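Local coordinates for protein endoglucanase A (Clostridium longisporum, PDB 6Q1I) that hydrolyses internal beta-1,4 linkages in barley beta-glucan, lichenan and carboxymethylcellulose, and also acts on xylan, preferring the longer cellooligosaccharides, through this family 5 glycoside hydrolase domain, at residues A[75-78]-A[79-82]; A[86-90]-A[91-95]. All coordinates share one frame; numbering follows the deposited sequence.

Both interactions belong to one connection of the (beta/alpha)8 barrel, the chain from strand 71-74 to helix 90-105; the centres of interactions 1 and 2 are about 9 Å apart. Interaction 1 (75-82) is the turn just beyond the strand, interaction 2 (86-95) the last of the loop and the start of the helix. They meet directly: H81 O probably accepts a hydrogen bond from N89 N at 2.9 Å, the rings of H81 and W92 stack, H81 CE1 lying 3.3 Å from W92 CE3, and W78 meets W92 with the planes near 90°. The T77 side chain lies about 10 Å from that of Q284 and about 11 Å from that of Q160, by similarity the nucleophile and proton donor positions, both changed here.

Interaction 1 of 2, residues A[75-78]-A[79-82]; sequences PTTW and GEHL
H81 turns its imidazole back over the turn so that the ring's edge, not a face, meets the carbonyl of T77: H81 CD2 lies 3.2 Å from T77 O, which sits in the ring plane. A water in that plane bridges the two, 2.8 Å from T77 O, to which it probably donates, and 2.8 Å from H81 NE2. A chi1 of -52° sets CG beside the backbone N and brings this edge to T77 O. The backbone closes the turn with H81 N to W78 O, 2.9 Å, an i to i+3 bond. E80 runs across T77 and, bent at chi2 (74°), sets E80 OE1 3.2 Å from the T77 methyl CG2; its OE2 forms a salt bridge with K34. T77 OG1 is bonded to D32 O and H116 N, and the E117 carboxylate holds the amides of W78 and G79. The W78 indole heads away from the turn and takes the T76 methyl CG2 over one face, offset toward the rim. The turn leaves the C-terminal end of strand 71-74, the barrel end that carries the active site in (beta/alpha)8 enzymes; W78 packs on L138 and I142 of helix 128-145 and V96 of helix 90-105, its NE1 bonded to N113 O of strand 109-113.

Interaction 2 of 2, residues A[86-90]-A[91-95]; sequences NKLNE and EWVKR
E91, first of the segment, meets N89 through its CB, E91 CB lying 3.3 Å from N89 OD1; its own chain bends at chi2 and leads the carboxylate away from the contact, E91 OE2 6.6 Å from E90 OE1. W92 follows with the capping bond: W92 N donates to N89 OD1 at 3.0 Å, in the plane of the side-chain carbonyl, with an N-H...O angle of 152°. N89 occupies the N-cap. With its chi1 near 180° (177°) the amide group lies beside the carbonyl carbon, and the rotation about chi2 (-88°) brings OD1 to the amide of W92, while ND2 makes a weak hydrogen bond to N41 OD1. The W92 indole points away from the cap. V93 closes the first full turn, V93 N bonded to N89 O at 3.2 Å. The methyl V93 CG2 rests 3.6 Å from that same N89 O and 3.9 Å from L88 CD1, the two apolar side chains crossing at about a right angle; L88 reaches on to W78, L82 and L138, and V93 to A145. K94 N continues the ladder to E90 O at 2.9 Å, and R95 N to E91 O carries it one step further. The chemistry is that of a classical helix N-terminus: the asparagine oxygen accepts from a first-turn amide, as an N-cap does, and the acidic side chains of E90 and E91 in the first turn probably interact favourably with the helix dipole, while L88 and V93 bring an apolar contact beside the cap.

Interaction 1 of 2, residues A[75-78]-A[79-82]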
ATOM      1  N   PRO A  75      -2.801   3.011  -4.963  1.00  6.55           N
ATOM      2  CA  PRO A  75      -2.371   4.140  -4.131  1.00  6.72           C
ATOM      3  C   PRO A  75      -2.879   5.431  -4.761  1.00  7.38           C
ATOM      4  O   PRO A  75      -2.764   5.628  -5.972  1.00  7.76           O
ATOM      5  CB  PRO A  75      -0.844   4.022  -4.144  1.00  7.31           C
ATOM      6  CG  PRO A  75      -0.536   3.343  -5.456  1.00  7.63           C
ATOM      7  CD  PRO A  75      -1.669   2.366  -5.654  1.00  7.16           C
ATOM      8  N   THR A  76      -3.494   6.284  -3.946  1.00  7.33           N
ATOM      9  CA  THR A  76      -4.188   7.463  -4.454  1.00  7.09           C
ATOM     10  C   THR A  76      -3.863   8.658  -3.576  1.00  6.95           C
ATOM     11  O   THR A  76      -4.040   8.599  -2.354  1.00  7.45           O
ATOM     12  CB  THR A  76      -5.703   7.224  -4.495  1.00  7.54           C
ATOM     13  OG1 THR A  76      -5.984   6.071  -5.296  1.00  8.14           O
ATOM     14  CG2 THR A  76      -6.426   8.411  -5.099  1.00  7.97           C
ATOM     15  N   THR A  77      -3.369   9.733  -4.194  1.00  7.10           N
ATOM     16  CA  THR A  77      -3.060  10.982  -3.496  1.00  7.78           C
ATOM     17  C   THR A  77      -4.197  11.964  -3.748  1.00  7.21           C
ATOM     18  O   THR A  77      -4.531  12.250  -4.905  1.00  8.67           O
ATOM     19  CB  THR A  77      -1.706  11.529  -3.946  1.00  7.81           C
ATOM     20  OG1 THR A  77      -0.691  10.595  -3.545  1.00  8.24           O
ATOM     21  CG2 THR A  77      -1.423  12.907  -3.334  1.00  9.16           C
ATOM     22  N   TRP A  78      -4.824  12.440  -2.668  1.00  8.07           N
ATOM     23  CA  TRP A  78      -6.088  13.162  -2.755  1.00  8.39           C
ATOM     24  C   TRP A  78      -5.983  14.658  -2.490  1.00  8.46           C
ATOM     25  O   TRP A  78      -6.838  15.414  -2.964  1.00  9.55           O
ATOM     26  CB  TRP A  78      -7.108  12.589  -1.761  1.00  8.04           C
ATOM     27  CG  TRP A  78      -7.425  11.135  -1.907  1.00  7.62           C
ATOM     28  CD1 TRP A  78      -6.744  10.106  -1.339  1.00  7.87           C
ATOM     29  CD2 TRP A  78      -8.514  10.540  -2.631  1.00  8.13           C
ATOM     30  NE1 TRP A  78      -7.330   8.914  -1.662  1.00  8.22           N
ATOM     31  CE2 TRP A  78      -8.410   9.148  -2.468  1.00  7.89           C
ATOM     32  CE3 TRP A  78      -9.551  11.044  -3.418  1.00  9.14           C
ATOM     33  CZ2 TRP A  78      -9.310   8.258  -3.046  1.00  8.27           C
ATOM     34  CZ3 TRP A  78     -10.444  10.159  -3.983  1.00  9.45           C
ATOM     35  CH2 TRP A  78     -10.318   8.786  -3.803  1.00  9.02           C
ATOM     36  N   GLY A  79      -4.989  15.105  -1.722  1.00  9.48           N
ATOM     37  CA  GLY A  79      -5.020  16.468  -1.209  1.00 10.47           C
ATOM     38  C   GLY A  79      -5.086  17.536  -2.288  1.00 10.77           C
ATOM     39  O   GLY A  79      -5.749  18.563  -2.114  1.00 12.17           O
ATOM     40  N   GLU A  80      -4.379  17.327  -3.404  1.00 10.47           N
ATOM     41  CA  GLU A  80      -4.357  18.281  -4.508  1.00 10.28           C
ATOM     42  C   GLU A  80      -5.700  18.398  -5.212  1.00 10.68           C
ATOM     43  O   GLU A  80      -5.851  19.263  -6.081  1.00 13.37           O
ATOM     44  CB  GLU A  80      -3.279  17.864  -5.512  1.00 11.77           C
ATOM     45  CG  GLU A  80      -1.846  18.137  -5.072  1.00 12.20           C
ATOM     46  CD  GLU A  80      -1.315  17.188  -4.007  1.00 11.22           C
ATOM     47  OE1 GLU A  80      -1.819  16.049  -3.880  1.00 10.74           O
ATOM     48  OE2 GLU A  80      -0.353  17.582  -3.318  1.00 12.95           O
ATOM     49  N   HIS A  81      -6.657  17.536  -4.876  1.00 10.18           N
ATOM     50  CA  HIS A  81      -7.965  17.493  -5.514  1.00 11.32           C
ATOM     51  C   HIS A  81      -9.053  18.076  -4.633  1.00 11.68           C
ATOM     52  O   HIS A  81     -10.227  18.026  -5.007  1.00 13.06           O
ATOM     53  CB  HIS A  81      -8.275  16.049  -5.922  1.00 10.45           C
ATOM     54  CG  HIS A  81      -7.181  15.439  -6.730  1.00  9.41           C
ATOM     55  ND1 HIS A  81      -6.951  15.793  -8.040  1.00 10.30           N
ATOM     56  CD2 HIS A  81      -6.194  14.578  -6.394  1.00 10.10           C
ATOM     57  CE1 HIS A  81      -5.889  15.152  -8.487  1.00 10.17           C
ATOM     58  NE2 HIS A  81      -5.407  14.411  -7.506  1.00  9.93           N
ATOM     59  N   LEU A  82      -8.684  18.645  -3.491  1.00 12.23           N
ATOM     60  CA  LEU A  82      -9.619  19.301  -2.595  1.00 12.56           C
ATOM     61  C   LEU A  82      -9.654  20.798  -2.884  1.00 13.65           C
ATOM     62  O   LEU A  82      -8.611  21.433  -3.071  1.00 14.86           O
ATOM     63  CB  LEU A  82      -9.159  19.098  -1.152  1.00 12.30           C
ATOM     64  CG  LEU A  82      -9.172  17.679  -0.585  1.00 12.73           C
ATOM     65  CD1 LEU A  82      -8.385  17.617   0.706  1.00 14.50           C
ATOM     66  CD2 LEU A  82     -10.604  17.230  -0.357  1.00 13.76           C
TER
HETATM   67  O   HOH W   1      -3.162  12.798  -7.253  1.00  9.53           O

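Interaction 2 of 2, residues A[86-90]-A[91-95]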
ATOM      1  N   ASN A  86     -12.525  21.968   1.178  1.00 16.17           N
ATOM      2  CA  ASN A  86     -12.232  20.550   1.363  1.00 15.33           C
ATOM      3  C   ASN A  86     -13.243  19.644   0.667  1.00 14.42           C
ATOM      4  O   ASN A  86     -13.464  18.514   1.102  1.00 15.57           O
ATOM      5  CB  ASN A  86     -12.077  20.182   2.841  1.00 17.29           C
ATOM      6  CG  ASN A  86     -10.788  20.712   3.433  1.00 17.95           C
ATOM      7  OD1 ASN A  86      -9.765  20.798   2.752  1.00 18.39           O
ATOM      8  ND2 ASN A  86     -10.825  21.058   4.712  1.00 20.16           N
ATOM      9  N   LYS A  87     -13.833  20.106  -0.437  1.00 14.61           N
ATOM     10  CA  LYS A  87     -14.663  19.248  -1.277  1.00 14.38           C
ATOM     11  C   LYS A  87     -13.807  18.662  -2.397  1.00 13.00           C
ATOM     12  O   LYS A  87     -13.065  19.389  -3.068  1.00 13.90           O
ATOM     13  CB  LYS A  87     -15.848  20.014  -1.875  1.00 17.25           C
ATOM     14  CG  LYS A  87     -16.807  19.119  -2.672  1.00 21.21           C
ATOM     15  CD  LYS A  87     -18.089  19.831  -3.082  1.00 26.87           C
ATOM     16  CE  LYS A  87     -17.939  20.546  -4.410  1.00 30.93           C
ATOM     17  NZ  LYS A  87     -19.113  21.435  -4.705  1.00 33.44           N
ATOM     18  N   LEU A  88     -13.915  17.350  -2.597  1.00 12.61           N
ATOM     19  CA  LEU A  88     -13.171  16.691  -3.663  1.00 12.04           C
ATOM     20  C   LEU A  88     -13.735  17.050  -5.024  1.00 12.23           C
ATOM     21  O   LEU A  88     -14.950  17.102  -5.223  1.00 14.89           O
ATOM     22  CB  LEU A  88     -13.256  15.172  -3.535  1.00 13.51           C
ATOM     23  CG  LEU A  88     -12.314  14.520  -2.526  1.00 12.52           C
ATOM     24  CD1 LEU A  88     -12.649  13.034  -2.372  1.00 12.09           C
ATOM     25  CD2 LEU A  88     -10.860  14.691  -2.922  1.00 12.35           C
ATOM     26  N   ASN A  89     -12.837  17.256  -5.973  1.00 11.70           N
ATOM     27  CA  ASN A  89     -13.237  17.423  -7.360  1.00 12.14           C
ATOM     28  C   ASN A  89     -13.916  16.156  -7.867  1.00 12.27           C
ATOM     29  O   ASN A  89     -13.407  15.045  -7.694  1.00 11.63           O
ATOM     30  CB  ASN A  89     -12.006  17.735  -8.194  1.00 13.33           C
ATOM     31  CG  ASN A  89     -12.320  17.843  -9.657  1.00 14.17           C
ATOM     32  OD1 ASN A  89     -12.303  16.852 -10.376  1.00 14.09           O
ATOM     33  ND2 ASN A  89     -12.616  19.049 -10.111  1.00 17.57           N
ATOM     34  N   GLU A  90     -15.058  16.330  -8.525  1.00 13.39           N
ATOM     35  CA  GLU A  90     -15.877  15.184  -8.894  1.00 14.43           C
ATOM     36  C   GLU A  90     -15.285  14.397 -10.051  1.00 12.44           C
ATOM     37  O   GLU A  90     -15.456  13.175 -10.114  1.00 12.35           O
ATOM     38  CB  GLU A  90     -17.282  15.650  -9.250  1.00 18.83           C
ATOM     39  CG  GLU A  90     -18.113  15.916  -8.019  1.00 27.21           C
ATOM     40  CD  GLU A  90     -19.250  16.858  -8.289  1.00 33.81           C
ATOM     41  OE1 GLU A  90     -19.640  16.972  -9.464  1.00 36.34           O
ATOM     42  OE2 GLU A  90     -19.742  17.489  -7.329  1.00 37.11           O
ATOM     43  N   GLU A  91     -14.602  15.064 -10.980  1.00 11.90           N
ATOM     44  CA  GLU A  91     -13.940  14.336 -12.054  1.00 11.28           C
ATOM     45  C   GLU A  91     -12.825  13.444 -11.514  1.00  9.93           C
ATOM     46  O   GLU A  91     -12.616  12.333 -12.016  1.00 10.21           O
ATOM     47  CB  GLU A  91     -13.432  15.304 -13.114  1.00 15.51           C
ATOM     48  CG  GLU A  91     -14.545  15.881 -13.990  1.00 20.72           C
ATOM     49  CD  GLU A  91     -15.276  14.816 -14.827  1.00 27.37           C
ATOM     50  OE1 GLU A  91     -14.620  13.900 -15.376  1.00 29.92           O
ATOM     51  OE2 GLU A  91     -16.519  14.898 -14.941  1.00 33.04           O
ATOM     52  N   TRP A  92     -12.106  13.907 -10.480  1.00 10.31           N
ATOM     53  CA  TRP A  92     -11.098  13.064  -9.845  1.00  9.63           C
ATOM     54  C   TRP A  92     -11.728  11.806  -9.266  1.00  8.79           C
ATOM     55  O   TRP A  92     -11.267  10.687  -9.517  1.00  9.47           O
ATOM     56  CB  TRP A  92     -10.363  13.846  -8.755  1.00  9.46           C
ATOM     57  CG  TRP A  92      -9.331  13.002  -8.069  1.00  8.85           C
ATOM     58  CD1 TRP A  92      -9.380  12.515  -6.800  1.00  8.47           C
ATOM     59  CD2 TRP A  92      -8.110  12.512  -8.641  1.00  8.78           C
ATOM     60  NE1 TRP A  92      -8.258  11.759  -6.541  1.00  9.58           N
ATOM     61  CE2 TRP A  92      -7.465  11.743  -7.659  1.00  8.81           C
ATOM     62  CE3 TRP A  92      -7.498  12.656  -9.891  1.00  9.40           C
ATOM     63  CZ2 TRP A  92      -6.234  11.122  -7.887  1.00  9.23           C
ATOM     64  CZ3 TRP A  92      -6.293  12.028 -10.117  1.00  9.45           C
ATOM     65  CH2 TRP A  92      -5.670  11.278  -9.121  1.00  8.68           C
ATOM     66  N   VAL A  93     -12.786  11.972  -8.478  1.00  9.98           N
ATOM     67  CA  VAL A  93     -13.454  10.812  -7.896  1.00  9.86           C
ATOM     68  C   VAL A  93     -13.910   9.857  -8.992  1.00  8.90           C
ATOM     69  O   VAL A  93     -13.773   8.636  -8.865  1.00 10.06           O
ATOM     70  CB  VAL A  93     -14.622  11.261  -6.999  1.00 10.88           C
ATOM     71  CG1 VAL A  93     -15.411  10.057  -6.494  1.00 12.41           C
ATOM     72  CG2 VAL A  93     -14.104  12.087  -5.843  1.00 12.75           C
ATOM     73  N   LYS A  94     -14.469  10.396 -10.079  1.00  9.85           N
ATOM     74  CA  LYS A  94     -14.944   9.551 -11.173  1.00 10.97           C
ATOM     75  C   LYS A  94     -13.809   8.738 -11.797  1.00  9.86           C
ATOM     76  O   LYS A  94     -13.999   7.567 -12.156  1.00  9.83           O
ATOM     77  CB  LYS A  94     -15.624  10.431 -12.224  1.00 13.11           C
ATOM     78  CG  LYS A  94     -16.254   9.702 -13.386  1.00 20.34           C
ATOM     79  CD  LYS A  94     -17.041  10.662 -14.283  1.00 24.30           C
ATOM     80  CE  LYS A  94     -17.855   9.896 -15.317  1.00 29.43           C
ATOM     81  NZ  LYS A  94     -19.117  10.600 -15.664  1.00 33.55           N
ATOM     82  N   ARG A  95     -12.622   9.335 -11.941  1.00  9.19           N
ATOM     83  CA  ARG A  95     -11.502   8.601 -12.531  1.00  8.82           C
ATOM     84  C   ARG A  95     -10.988   7.520 -11.585  1.00  8.31           C
ATOM     85  O   ARG A  95     -10.720   6.391 -12.012  1.00  9.07           O
ATOM     86  CB  ARG A  95     -10.381   9.557 -12.931  1.00  9.65           C
ATOM     87  CG  ARG A  95      -9.151   8.852 -13.504  1.00 10.05           C
ATOM     88  CD  ARG A  95      -9.466   8.084 -14.787  1.00  9.95           C
ATOM     89  NE  ARG A  95      -8.302   7.330 -15.230  1.00  9.85           N
ATOM     90  CZ  ARG A  95      -8.338   6.268 -16.023  1.00 11.02           C
ATOM     91  NH1 ARG A  95      -9.487   5.830 -16.528  1.00 12.15           N
ATOM     92  NH2 ARG A  95      -7.203   5.643 -16.303  1.00 11.36           N
TER